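Local coordinates for uncharacterized protein (Helicobacter pylori, PDB 4O5J) that serves as an outer-membrane adhesin that binds sialic acid, probably attaching the bacterium to sialylated carbohydrates through its extracellular adhesion domain, at residues Y105-V110 and T212-K217; D150-L155 and D205-T210; L199-M204 and A248-L253. All coordinates share one frame; numbering follows the deposited sequence.

Contact 1: residues Y105-V110 and T212-K217; sequences YFTFFV and TAMMWK
A single backbone hydrogen bond joins T107 to M215 in a buried meeting of two chain segments, set in the mixed loop-and-strand end of the largely helical SabA adhesion domain. Residues 105-108 run as loop into the short strand 109-110, whereas M214 and M215 form a strand paired antiparallel with 234-235. The two segments form no sheet with each other; T107 O makes the one hydrogen bond between them. M215 N donates to T107 O over 2.7 Å at a nearly straight 163°, lying in the carbonyl plane on a lone pair. The side chain of M215 then bends back over its acceptor: with its last torsion turned to -70°, CE comes 3.4 Å from T107 O. The T107 side chain adds to this, lying alongside that of M214 and pointing the same way. Its hydroxyl is held by the carbonyl of Y101, at the end of helix 82-101, so the threonine ties the C-terminal end of that helix to the contact. F108 and T212 also meet, their side chains at about a right angle, F108 CB lying 3.6 Å from T212 CG2. The hydroxyl of T212 bonds the carbonyl of A143, in the strand that pairs with 109-110. The closest side-chain approach is that of T107 OG1 to M214 CB, at 3.0 Å.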
ATOM      1  N   TYR A 105      14.669 -22.153 -10.537  1.00 30.48           N
ATOM      2  CA  TYR A 105      16.098 -22.374 -10.345  1.00 26.76           C
ATOM      3  C   TYR A 105      16.531 -21.530  -9.165  1.00 32.67           C
ATOM      4  O   TYR A 105      16.662 -20.291  -9.300  1.00 32.37           O
ATOM      5  CB  TYR A 105      16.851 -21.987 -11.632  1.00 25.50           C
ATOM      6  CG  TYR A 105      18.295 -22.373 -11.602  1.00 29.42           C
ATOM      7  CD1 TYR A 105      18.712 -23.696 -11.871  1.00 31.74           C
ATOM      8  CD2 TYR A 105      19.266 -21.437 -11.335  1.00 27.92           C
ATOM      9  CE1 TYR A 105      20.057 -24.055 -11.833  1.00 25.87           C
ATOM     10  CE2 TYR A 105      20.613 -21.785 -11.308  1.00 28.36           C
ATOM     11  CZ  TYR A 105      20.995 -23.067 -11.548  1.00 29.19           C
ATOM     12  OH  TYR A 105      22.322 -23.363 -11.475  1.00 32.00           O
ATOM     13  N   PHE A 106      16.737 -22.165  -8.010  1.00 28.88           N
ATOM     14  CA  PHE A 106      16.907 -21.442  -6.757  1.00 32.35           C
ATOM     15  C   PHE A 106      18.223 -20.643  -6.689  1.00 27.50           C
ATOM     16  O   PHE A 106      19.192 -20.977  -7.337  1.00 28.01           O
ATOM     17  CB  PHE A 106      16.891 -22.385  -5.539  1.00 27.68           C
ATOM     18  CG  PHE A 106      15.794 -23.458  -5.581  1.00 27.68           C
ATOM     19  CD1 PHE A 106      14.612 -23.227  -6.289  1.00 28.57           C
ATOM     20  CD2 PHE A 106      15.970 -24.646  -4.887  1.00 28.64           C
ATOM     21  CE1 PHE A 106      13.595 -24.193  -6.341  1.00 32.49           C
ATOM     22  CE2 PHE A 106      14.920 -25.641  -4.909  1.00 26.58           C
ATOM     23  CZ  PHE A 106      13.757 -25.414  -5.663  1.00 31.67           C
ATOM     24  N   THR A 107      18.204 -19.623  -5.837  1.00 27.66           N
ATOM     25  CA  THR A 107      19.415 -18.878  -5.513  1.00 27.21           C
ATOM     26  C   THR A 107      20.049 -19.494  -4.265  1.00 32.87           C
ATOM     27  O   THR A 107      20.939 -18.900  -3.634  1.00 34.82           O
ATOM     28  CB  THR A 107      19.079 -17.403  -5.264  1.00 31.22           C
ATOM     29  OG1 THR A 107      18.197 -17.322  -4.139  1.00 27.72           O
ATOM     30  CG2 THR A 107      18.413 -16.783  -6.491  1.00 25.96           C
ATOM     31  N   PHE A 108      19.614 -20.713  -3.909  1.00 29.25           N
ATOM     32  CA  PHE A 108      20.200 -21.441  -2.762  1.00 25.49           C
ATOM     33  C   PHE A 108      20.136 -22.937  -3.057  1.00 30.43           C
ATOM     34  O   PHE A 108      19.430 -23.380  -3.978  1.00 35.16           O
ATOM     35  CB  PHE A 108      19.419 -21.100  -1.482  1.00 23.42           C
ATOM     36  CG  PHE A 108      17.923 -21.259  -1.630  1.00 31.30           C
ATOM     37  CD1 PHE A 108      17.299 -22.520  -1.387  1.00 30.19           C
ATOM     38  CD2 PHE A 108      17.131 -20.182  -2.013  1.00 28.70           C
ATOM     39  CE1 PHE A 108      15.900 -22.668  -1.526  1.00 32.97           C
ATOM     40  CE2 PHE A 108      15.731 -20.321  -2.131  1.00 29.41           C
ATOM     41  CZ  PHE A 108      15.111 -21.579  -1.912  1.00 30.55           C
ATOM     42  N   PHE A 109      20.871 -23.726  -2.269  1.00 31.14           N
ATOM     43  CA  PHE A 109      20.937 -25.163  -2.437  1.00 26.65           C
ATOM     44  C   PHE A 109      20.059 -25.870  -1.365  1.00 29.49           C
ATOM     45  O   PHE A 109      20.207 -25.621  -0.157  1.00 32.57           O
ATOM     46  CB  PHE A 109      22.366 -25.638  -2.270  1.00 28.73           C
ATOM     47  CG  PHE A 109      22.535 -27.128  -2.356  1.00 32.94           C
ATOM     48  CD1 PHE A 109      22.463 -27.792  -3.585  1.00 33.57           C
ATOM     49  CD2 PHE A 109      22.760 -27.879  -1.177  1.00 34.65           C
ATOM     50  CE1 PHE A 109      22.606 -29.189  -3.650  1.00 32.70           C
ATOM     51  CE2 PHE A 109      22.931 -29.259  -1.244  1.00 35.69           C
ATOM     52  CZ  PHE A 109      22.876 -29.924  -2.491  1.00 34.46           C
ATOM     53  N   VAL A 110      19.122 -26.702  -1.807  1.00 31.72           N
ATOM     54  CA  VAL A 110      18.256 -27.431  -0.864  1.00 35.26           C
ATOM     55  C   VAL A 110      18.838 -28.815  -0.673  1.00 35.81           C
ATOM     56  O   VAL A 110      18.908 -29.597  -1.610  1.00 37.79           O
ATOM     57  CB  VAL A 110      16.826 -27.557  -1.350  1.00 30.93           C
ATOM     58  CG1 VAL A 110      15.993 -28.487  -0.407  1.00 27.34           C
ATOM     59  CG2 VAL A 110      16.175 -26.200  -1.472  1.00 26.25           C
ATOM     60  N   THR A 212      19.454 -18.418   5.314  1.00 36.03           N
ATOM     61  CA  THR A 212      19.964 -18.916   4.066  1.00 29.04           C
ATOM     62  C   THR A 212      20.150 -17.711   3.145  1.00 32.05           C
ATOM     63  O   THR A 212      19.190 -16.966   2.889  1.00 34.12           O
ATOM     64  CB  THR A 212      18.943 -19.884   3.423  1.00 25.78           C
ATOM     65  OG1 THR A 212      18.914 -21.095   4.248  1.00 32.79           O
ATOM     66  CG2 THR A 212      19.402 -20.298   2.017  1.00 28.30           C
ATOM     67  N   ALA A 213      21.356 -17.527   2.624  1.00 35.99           N
ATOM     68  CA  ALA A 213      21.621 -16.357   1.743  1.00 32.48           C
ATOM     69  C   ALA A 213      21.210 -16.655   0.327  1.00 36.25           C
ATOM     70  O   ALA A 213      21.279 -17.811  -0.107  1.00 36.27           O
ATOM     71  CB  ALA A 213      23.118 -16.007   1.832  1.00 26.08           C
ATOM     72  N   MET A 214      20.770 -15.645  -0.420  1.00 33.26           N
ATOM     73  CA  MET A 214      20.447 -15.875  -1.813  1.00 31.26           C
ATOM     74  C   MET A 214      21.603 -15.486  -2.733  1.00 33.43           C
ATOM     75  O   MET A 214      22.202 -14.382  -2.601  1.00 32.84           O
ATOM     76  CB  MET A 214      19.113 -15.169  -2.206  1.00 28.51           C
ATOM     77  CG  MET A 214      19.100 -13.685  -2.021  1.00 29.68           C
ATOM     78  SD  MET A 214      17.487 -12.937  -2.430  1.00 36.70           S
ATOM     79  CE  MET A 214      17.357 -13.222  -4.210  1.00 28.62           C
ATOM     80  N   MET A 215      21.930 -16.363  -3.682  1.00 28.52           N
ATOM     81  CA  MET A 215      23.011 -16.121  -4.630  1.00 27.84           C
ATOM     82  C   MET A 215      22.425 -15.509  -5.915  1.00 25.00           C
ATOM     83  O   MET A 215      21.943 -16.252  -6.803  1.00 30.66           O
ATOM     84  CB  MET A 215      23.712 -17.440  -4.942  1.00 23.66           C
ATOM     85  CG  MET A 215      24.347 -18.074  -3.709  1.00 28.16           C
ATOM     86  SD  MET A 215      25.128 -19.705  -4.022  1.00 35.03           S
ATOM     87  CE  MET A 215      23.673 -20.752  -4.303  1.00 28.43           C
ATOM     88  N   TRP A 216      22.425 -14.190  -6.023  1.00 25.95           N
ATOM     89  CA  TRP A 216      21.854 -13.522  -7.206  1.00 28.52           C
ATOM     90  C   TRP A 216      22.521 -13.926  -8.505  1.00 30.41           C
ATOM     91  O   TRP A 216      21.903 -13.852  -9.555  1.00 27.94           O
ATOM     92  CB  TRP A 216      21.864 -12.009  -7.076  1.00 24.85           C
ATOM     93  CG  TRP A 216      20.840 -11.488  -6.119  1.00 29.41           C
ATOM     94  CD1 TRP A 216      20.885 -11.532  -4.744  1.00 27.54           C
ATOM     95  CD2 TRP A 216      19.620 -10.761  -6.462  1.00 31.09           C
ATOM     96  NE1 TRP A 216      19.748 -10.919  -4.202  1.00 31.70           N
ATOM     97  CE2 TRP A 216      18.963 -10.431  -5.219  1.00 28.66           C
ATOM     98  CE3 TRP A 216      19.028 -10.356  -7.668  1.00 32.55           C
ATOM     99  CZ2 TRP A 216      17.773  -9.721  -5.186  1.00 31.98           C
ATOM    100  CZ3 TRP A 216      17.843  -9.662  -7.643  1.00 30.20           C
ATOM    101  CH2 TRP A 216      17.203  -9.342  -6.431  1.00 32.77           C
ATOM    102  N   LYS A 217      23.791 -14.366  -8.454  1.00 29.67           N
ATOM    103  CA  LYS A 217      24.465 -14.807  -9.658  1.00 31.63           C
ATOM    104  C   LYS A 217      23.770 -16.036 -10.269  1.00 34.71           C
ATOM    105  O   LYS A 217      23.898 -16.277 -11.493  1.00 35.28           O
ATOM    106  CB  LYS A 217      25.937 -15.120  -9.365  1.00 27.72           C
ATOM    107  CG  LYS A 217      26.753 -15.434 -10.591  1.00 28.45           C
ATOM    108  CD  LYS A 217      26.802 -14.187 -11.569  1.00 31.91           C
ATOM    109  CE  LYS A 217      27.617 -14.520 -12.839  1.00 36.38           C
ATOM    110  NZ  LYS A 217      27.634 -13.380 -13.789  1.00 34.03           N
TER

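Contact 2: residues D150-L155 and D205-T210; sequences DKMKKL and DLIANT
M152 reaches from helix 146-163 across to L206 and I207 near the C-terminal end of helix 193-209 and T210 just beyond it, and its path illustrates how one flexible side chain can bridge two helices with local axes 10.5 Å apart. The bond from CA to CB does not aim at the partner; CG, placed anti to the carbonyl carbon (chi1 -67°), begins the approach, and the fully extended chain beyond it carries the tip across. At CG the chain meets a branch of L206, with CD2 3.6 Å away. SD follows, 4.1 Å from I207 CG1. The terminal CE arrives over the backbone of I207, 3.8 Å from its CA, and ends tip to tip with T210, 3.3 Å from OG1. That hydroxyl already donates to L206 O over 2.7 Å, from a position tilted 35° out of the carbonyl plane, so the methyl packs on a threonine that lies just past helix 193-209 and is held to its last turn. The first side-chain bond of L206 is directed toward the other helix, and its CD2 also lies 3.7 Å from K151 CB and 4.3 Å from L155 CD1. The leucine branch thus sits among three residues of 146-163, within an apolar seam that includes no hydrogen bond between the segments. The two segments run roughly antiparallel, at 153°. Helix 82-101 supports the seam through W98 and Y101, both touching M152, while F243 of helix 241-268 packs against I207.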
ATOM      1  N   ASP A 150      10.182 -27.060   1.907  1.00 35.55           N
ATOM      2  CA  ASP A 150       8.804 -27.566   1.735  1.00 32.82           C
ATOM      3  C   ASP A 150       7.766 -26.613   2.272  1.00 31.80           C
ATOM      4  O   ASP A 150       6.792 -26.310   1.573  1.00 32.41           O
ATOM      5  CB  ASP A 150       8.621 -28.944   2.426  1.00 32.20           C
ATOM      6  CG  ASP A 150       9.377 -30.065   1.682  1.00 42.77           C
ATOM      7  OD1 ASP A 150       9.671 -31.085   2.344  1.00 43.46           O
ATOM      8  OD2 ASP A 150       9.714 -29.892   0.466  1.00 38.77           O
ATOM      9  N   LYS A 151       7.978 -26.115   3.493  1.00 29.10           N
ATOM     10  CA  LYS A 151       7.082 -25.097   4.029  1.00 28.75           C
ATOM     11  C   LYS A 151       6.958 -23.860   3.124  1.00 32.01           C
ATOM     12  O   LYS A 151       5.847 -23.356   2.900  1.00 33.75           O
ATOM     13  CB  LYS A 151       7.523 -24.665   5.431  1.00 38.59           C
ATOM     14  CG  LYS A 151       7.464 -25.802   6.475  1.00 44.70           C
ATOM     15  CD  LYS A 151       7.501 -25.341   7.950  1.00 55.02           C
ATOM     16  CE  LYS A 151       8.791 -24.647   8.318  1.00 67.07           C
ATOM     17  NZ  LYS A 151       8.625 -23.967   9.653  1.00 86.47           N
ATOM     18  N   MET A 152       8.090 -23.360   2.607  1.00 33.64           N
ATOM     19  CA  MET A 152       8.022 -22.173   1.736  1.00 30.49           C
ATOM     20  C   MET A 152       7.255 -22.498   0.474  1.00 32.46           C
ATOM     21  O   MET A 152       6.314 -21.756   0.096  1.00 34.75           O
ATOM     22  CB  MET A 152       9.422 -21.686   1.348  1.00 28.39           C
ATOM     23  CG  MET A 152      10.230 -21.147   2.525  1.00 30.64           C
ATOM     24  SD  MET A 152      11.903 -20.625   1.947  1.00 33.14           S
ATOM     25  CE  MET A 152      12.578 -20.046   3.499  1.00 30.03           C
ATOM     26  N   LYS A 153       7.665 -23.575  -0.183  1.00 30.95           N
ATOM     27  CA  LYS A 153       7.033 -23.980  -1.467  1.00 31.01           C
ATOM     28  C   LYS A 153       5.496 -24.130  -1.302  1.00 35.46           C
ATOM     29  O   LYS A 153       4.709 -23.673  -2.139  1.00 34.71           O
ATOM     30  CB  LYS A 153       7.647 -25.289  -1.946  1.00 28.86           C
ATOM     31  CG  LYS A 153       7.133 -25.732  -3.304  1.00 27.49           C
ATOM     32  CD  LYS A 153       7.476 -24.693  -4.446  1.00 22.61           C
ATOM     33  CE  LYS A 153       7.261 -25.362  -5.762  1.00 26.74           C
ATOM     34  NZ  LYS A 153       7.613 -24.460  -6.941  1.00 28.40           N
ATOM     35  N   LYS A 154       5.061 -24.755  -0.205  1.00 32.80           N
ATOM     36  CA  LYS A 154       3.642 -24.935   0.031  1.00 30.72           C
ATOM     37  C   LYS A 154       2.939 -23.569   0.165  1.00 35.38           C
ATOM     38  O   LYS A 154       1.896 -23.319  -0.493  1.00 36.40           O
ATOM     39  CB  LYS A 154       3.434 -25.823   1.297  1.00 28.26           C
ATOM     40  CG  LYS A 154       2.046 -25.835   1.868  1.00 38.83           C
ATOM     41  CD  LYS A 154       1.015 -26.395   0.972  1.00 51.23           C
ATOM     42  CE  LYS A 154      -0.335 -26.683   1.776  1.00 65.59           C
ATOM     43  NZ  LYS A 154      -1.379 -26.908   0.689  1.00 62.99           N
ATOM     44  N   LEU A 155       3.500 -22.674   0.978  1.00 33.24           N
ATOM     45  CA  LEU A 155       2.939 -21.310   1.100  1.00 35.70           C
ATOM     46  C   LEU A 155       2.884 -20.610  -0.261  1.00 32.66           C
ATOM     47  O   LEU A 155       1.855 -19.963  -0.589  1.00 34.27           O
ATOM     48  CB  LEU A 155       3.725 -20.475   2.083  1.00 31.24           C
ATOM     49  CG  LEU A 155       3.548 -20.855   3.554  1.00 33.81           C
ATOM     50  CD1 LEU A 155       4.599 -20.171   4.418  1.00 31.70           C
ATOM     51  CD2 LEU A 155       2.108 -20.545   4.041  1.00 38.55           C
ATOM     52  N   ASP A 205       7.713 -13.879   6.037  1.00 36.91           N
ATOM     53  CA  ASP A 205       8.256 -14.053   7.416  1.00 35.57           C
ATOM     54  C   ASP A 205       9.204 -15.246   7.453  1.00 39.97           C
ATOM     55  O   ASP A 205      10.272 -15.180   8.066  1.00 37.61           O
ATOM     56  CB  ASP A 205       7.177 -14.285   8.436  1.00 42.45           C
ATOM     57  CG  ASP A 205       6.395 -13.023   8.739  1.00 68.91           C
ATOM     58  OD1 ASP A 205       6.831 -11.952   8.226  1.00 65.60           O
ATOM     59  OD2 ASP A 205       5.326 -13.068   9.452  1.00 72.46           O
ATOM     60  N   LEU A 206       8.807 -16.335   6.805  1.00 35.09           N
ATOM     61  CA  LEU A 206       9.593 -17.541   6.829  1.00 33.50           C
ATOM     62  C   LEU A 206      10.920 -17.293   6.110  1.00 37.73           C
ATOM     63  O   LEU A 206      11.997 -17.713   6.576  1.00 36.49           O
ATOM     64  CB  LEU A 206       8.825 -18.702   6.183  1.00 32.98           C
ATOM     65  CG  LEU A 206       9.528 -20.058   6.227  1.00 36.61           C
ATOM     66  CD1 LEU A 206       9.996 -20.353   7.663  1.00 35.65           C
ATOM     67  CD2 LEU A 206       8.606 -21.142   5.734  1.00 32.74           C
ATOM     68  N   ILE A 207      10.850 -16.648   4.949  1.00 32.68           N
ATOM     69  CA  ILE A 207      12.070 -16.304   4.225  1.00 33.38           C
ATOM     70  C   ILE A 207      13.016 -15.424   5.065  1.00 38.01           C
ATOM     71  O   ILE A 207      14.247 -15.683   5.161  1.00 36.53           O
ATOM     72  CB  ILE A 207      11.742 -15.611   2.892  1.00 28.98           C
ATOM     73  CG1 ILE A 207      10.994 -16.611   1.961  1.00 27.44           C
ATOM     74  CG2 ILE A 207      13.050 -15.042   2.219  1.00 24.67           C
ATOM     75  CD1 ILE A 207      10.511 -16.036   0.658  1.00 28.17           C
ATOM     76  N   ALA A 208      12.445 -14.400   5.710  1.00 31.91           N
ATOM     77  CA  ALA A 208      13.253 -13.480   6.518  1.00 36.84           C
ATOM     78  C   ALA A 208      13.937 -14.240   7.631  1.00 39.29           C
ATOM     79  O   ALA A 208      15.055 -13.934   7.987  1.00 38.68           O
ATOM     80  CB  ALA A 208      12.394 -12.360   7.087  1.00 29.15           C
ATOM     81  N   ASN A 209      13.270 -15.232   8.203  1.00 39.78           N
ATOM     82  CA  ASN A 209      13.773 -15.925   9.405  1.00 39.91           C
ATOM     83  C   ASN A 209      14.685 -17.062   9.072  1.00 39.47           C
ATOM     84  O   ASN A 209      15.304 -17.589   9.933  1.00 46.31           O
ATOM     85  CB  ASN A 209      12.632 -16.466  10.237  1.00 49.85           C
ATOM     86  CG  ASN A 209      11.980 -15.371  10.977  1.00 69.00           C
ATOM     87  OD1 ASN A 209      12.644 -14.726  11.772  1.00 86.34           O
ATOM     88  ND2 ASN A 209      10.748 -15.024  10.607  1.00 87.11           N
ATOM     89  N   THR A 210      14.780 -17.445   7.808  1.00 35.23           N
ATOM     90  CA  THR A 210      15.618 -18.548   7.452  1.00 34.19           C
ATOM     91  C   THR A 210      17.005 -18.032   7.091  1.00 40.34           C
ATOM     92  O   THR A 210      17.153 -17.269   6.111  1.00 41.18           O
ATOM     93  CB  THR A 210      15.026 -19.274   6.242  1.00 33.61           C
ATOM     94  OG1 THR A 210      13.729 -19.720   6.604  1.00 36.89           O
ATOM     95  CG2 THR A 210      15.896 -20.454   5.864  1.00 26.79           C
TER

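Contact 3: residues L199-M204 and A248-L253; sequences LAQQLM and AMIPIL
Helices 193-209 and 241-268 run roughly antiparallel here, their local axes 9.6 Å apart and crossing at -150°, the CA atoms of Q201 and I250 being the nearest pair between the segments. I250 points toward the partner helix and divides its two branches between different neighbours. CD1 enters between A200 and M204, one helical turn apart, lying 4.0 Å from A200 CB and 3.7 Å from M204 CG. CG2 turns instead to Q201, approaching both the start and the end of its chain, 3.8 Å from CB and 3.5 Å from OE1. Q201 leaves its helix with CG anti to the backbone N (chi1 176°), then bends at chi2, which brings the amide across I250. Its OE1 also meets P251 CG at 3.5 Å, the glutamine and proline side chains crossing at about a right angle. The other end of the amide has a polar partner: NE2 bonds OD1 of D205, one turn further along the same helix, which helps to fix how the amide is turned. P251 lies at a kink, where its ring nitrogen has no bond to the preceding turn. Beyond the pair, V90 of helix 82-101 touches I250, and L159 of helix 146-163 touches A200. Such largely apolar side-chain packing between roughly antiparallel neighbours is typical of helical bundles, consistent with the tetratricopeptide-repeat character of this adhesin.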
ATOM      1  N   LEU A 199      -1.205 -15.436   3.728  1.00 31.39           N
ATOM      2  CA  LEU A 199      -0.282 -16.388   3.161  1.00 35.00           C
ATOM      3  C   LEU A 199       1.031 -15.651   2.788  1.00 34.95           C
ATOM      4  O   LEU A 199       2.136 -16.147   3.052  1.00 35.03           O
ATOM      5  CB  LEU A 199      -0.903 -17.070   1.945  1.00 32.29           C
ATOM      6  CG  LEU A 199      -2.027 -18.063   2.258  1.00 34.53           C
ATOM      7  CD1 LEU A 199      -2.786 -18.427   0.981  1.00 39.11           C
ATOM      8  CD2 LEU A 199      -1.486 -19.303   2.942  1.00 27.64           C
ATOM      9  N   ALA A 200       0.903 -14.478   2.177  1.00 36.13           N
ATOM     10  CA  ALA A 200       2.062 -13.648   1.792  1.00 36.47           C
ATOM     11  C   ALA A 200       2.894 -13.338   3.046  1.00 34.64           C
ATOM     12  O   ALA A 200       4.117 -13.539   3.040  1.00 33.39           O
ATOM     13  CB  ALA A 200       1.617 -12.334   1.144  1.00 29.30           C
ATOM     14  N   GLN A 201       2.236 -12.887   4.103  1.00 38.05           N
ATOM     15  CA  GLN A 201       2.910 -12.539   5.347  1.00 43.62           C
ATOM     16  C   GLN A 201       3.721 -13.766   5.873  1.00 39.18           C
ATOM     17  O   GLN A 201       4.891 -13.655   6.260  1.00 37.61           O
ATOM     18  CB  GLN A 201       1.891 -12.041   6.358  1.00 42.42           C
ATOM     19  CG  GLN A 201       2.448 -11.732   7.720  1.00 51.44           C
ATOM     20  CD  GLN A 201       3.123 -10.399   7.699  1.00 84.83           C
ATOM     21  OE1 GLN A 201       2.455  -9.367   7.530  1.00105.63           O
ATOM     22  NE2 GLN A 201       4.461 -10.386   7.848  1.00107.70           N
ATOM     23  N   GLN A 202       3.095 -14.948   5.862  1.00 32.01           N
ATOM     24  CA  GLN A 202       3.776 -16.115   6.365  1.00 35.12           C
ATOM     25  C   GLN A 202       5.004 -16.474   5.515  1.00 37.78           C
ATOM     26  O   GLN A 202       6.029 -16.909   6.039  1.00 34.72           O
ATOM     27  CB  GLN A 202       2.826 -17.342   6.378  1.00 33.85           C
ATOM     28  CG  GLN A 202       1.651 -17.206   7.354  1.00 31.20           C
ATOM     29  CD  GLN A 202       0.778 -18.464   7.307  1.00 39.12           C
ATOM     30  OE1 GLN A 202       1.229 -19.593   7.527  1.00 43.02           O
ATOM     31  NE2 GLN A 202      -0.458 -18.257   6.959  1.00 42.02           N
ATOM     32  N   LEU A 203       4.840 -16.411   4.203  1.00 32.34           N
ATOM     33  CA  LEU A 203       5.933 -16.709   3.295  1.00 32.33           C
ATOM     34  C   LEU A 203       7.133 -15.752   3.500  1.00 32.38           C
ATOM     35  O   LEU A 203       8.286 -16.199   3.762  1.00 36.61           O
ATOM     36  CB  LEU A 203       5.451 -16.703   1.857  1.00 23.93           C
ATOM     37  CG  LEU A 203       6.493 -16.927   0.772  1.00 30.93           C
ATOM     38  CD1 LEU A 203       7.274 -18.236   1.027  1.00 27.45           C
ATOM     39  CD2 LEU A 203       5.852 -16.912  -0.614  1.00 26.19           C
ATOM     40  N   MET A 204       6.866 -14.456   3.420  1.00 34.99           N
ATOM     41  CA  MET A 204       7.933 -13.452   3.631  1.00 34.97           C
ATOM     42  C   MET A 204       8.542 -13.598   5.018  1.00 35.38           C
ATOM     43  O   MET A 204       9.771 -13.477   5.179  1.00 35.16           O
ATOM     44  CB  MET A 204       7.404 -12.063   3.443  1.00 29.92           C
ATOM     45  CG  MET A 204       6.871 -11.798   2.043  1.00 39.42           C
ATOM     46  SD  MET A 204       8.089 -12.087   0.716  1.00 39.72           S
ATOM     47  CE  MET A 204       8.871 -10.422   0.651  1.00 39.02           C
ATOM     48  N   ALA A 248       7.461  -5.102   3.940  1.00 39.40           N
ATOM     49  CA  ALA A 248       6.832  -4.053   4.758  1.00 36.28           C
ATOM     50  C   ALA A 248       5.438  -3.681   4.241  1.00 34.70           C
ATOM     51  O   ALA A 248       4.593  -3.189   4.996  1.00 48.48           O
ATOM     52  CB  ALA A 248       7.746  -2.805   4.817  1.00 32.21           C
ATOM     53  N   MET A 249       5.187  -3.894   2.948  1.00 38.30           N
ATOM     54  CA  MET A 249       3.895  -3.512   2.352  1.00 34.17           C
ATOM     55  C   MET A 249       2.744  -4.361   2.946  1.00 35.38           C
ATOM     56  O   MET A 249       1.597  -3.874   3.058  1.00 39.81           O
ATOM     57  CB  MET A 249       3.900  -3.776   0.876  1.00 34.24           C
ATOM     58  CG  MET A 249       4.883  -2.907   0.126  1.00 34.43           C
ATOM     59  SD  MET A 249       4.966  -3.504  -1.582  1.00 40.54           S
ATOM     60  CE  MET A 249       6.341  -2.508  -2.283  1.00 32.04           C
ATOM     61  N   ILE A 250       3.049  -5.582   3.360  1.00 35.18           N
ATOM     62  CA  ILE A 250       1.922  -6.515   3.741  1.00 37.16           C
ATOM     63  C   ILE A 250       1.131  -6.032   4.974  1.00 42.76           C
ATOM     64  O   ILE A 250      -0.084  -5.803   4.889  1.00 42.76           O
ATOM     65  CB  ILE A 250       2.413  -7.950   3.863  1.00 38.05           C
ATOM     66  CG1 ILE A 250       3.010  -8.367   2.518  1.00 34.88           C
ATOM     67  CG2 ILE A 250       1.269  -8.917   4.298  1.00 37.58           C
ATOM     68  CD1 ILE A 250       4.006  -9.476   2.610  1.00 35.27           C
ATOM     69  N   PRO A 251       1.803  -5.808   6.121  1.00 40.96           N
ATOM     70  CA  PRO A 251       1.069  -5.327   7.290  1.00 39.99           C
ATOM     71  C   PRO A 251       0.408  -3.990   7.025  1.00 41.43           C
ATOM     72  O   PRO A 251      -0.691  -3.754   7.519  1.00 44.75           O
ATOM     73  CB  PRO A 251       2.148  -5.147   8.370  1.00 35.27           C
ATOM     74  CG  PRO A 251       3.287  -5.974   7.918  1.00 38.08           C
ATOM     75  CD  PRO A 251       3.237  -5.969   6.413  1.00 34.89           C
ATOM     76  N   ILE A 252       1.050  -3.134   6.229  1.00 40.71           N
ATOM     77  CA  ILE A 252       0.442  -1.842   5.889  1.00 43.71           C
ATOM     78  C   ILE A 252      -0.860  -2.070   5.126  1.00 47.62           C
ATOM     79  O   ILE A 252      -1.891  -1.445   5.412  1.00 42.88           O
ATOM     80  CB  ILE A 252       1.380  -0.954   5.039  1.00 43.10           C
ATOM     81  CG1 ILE A 252       2.555  -0.488   5.880  1.00 37.53           C
ATOM     82  CG2 ILE A 252       0.645   0.240   4.480  1.00 39.79           C
ATOM     83  CD1 ILE A 252       3.656   0.250   5.047  1.00 39.46           C
ATOM     84  N   LEU A 253      -0.815  -2.965   4.142  1.00 41.67           N
ATOM     85  CA  LEU A 253      -1.988  -3.270   3.345  1.00 43.21           C
ATOM     86  C   LEU A 253      -3.090  -3.957   4.241  1.00 45.36           C
ATOM     87  O   LEU A 253      -4.266  -3.618   4.151  1.00 44.84           O
ATOM     88  CB  LEU A 253      -1.580  -4.144   2.196  1.00 42.71           C
ATOM     89  CG  LEU A 253      -2.459  -4.116   0.998  1.00 48.49           C
ATOM     90  CD1 LEU A 253      -2.972  -2.754   0.674  1.00 50.55           C
ATOM     91  CD2 LEU A 253      -1.610  -4.613  -0.131  1.00 55.65           C
TER

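In the fold
From the N terminus the chain passes through helix 82-101 to reach 105-110, then 150-155 in helix 146-163, then 199-209 in helix 193-209, with T210 just beyond. Contact 2 closes the loop between those two helices and is nested inside the larger loop closed by contact 1, when the chain returns at 212-217. Contact 3 closes last, when 248-253 returns to 199-204, and crosses both others in sequence. Helix 193-209 is shared by contacts 2 and 3, which touch through L155 against L199, whereas about 9 Å separates the nearest atoms of contacts 1 and 3. Contacts 2 and 3 tie helices 146-163, 193-209 and 241-268 together, and contact 1 fastens the loop-and-strand part that follows helix 193-209.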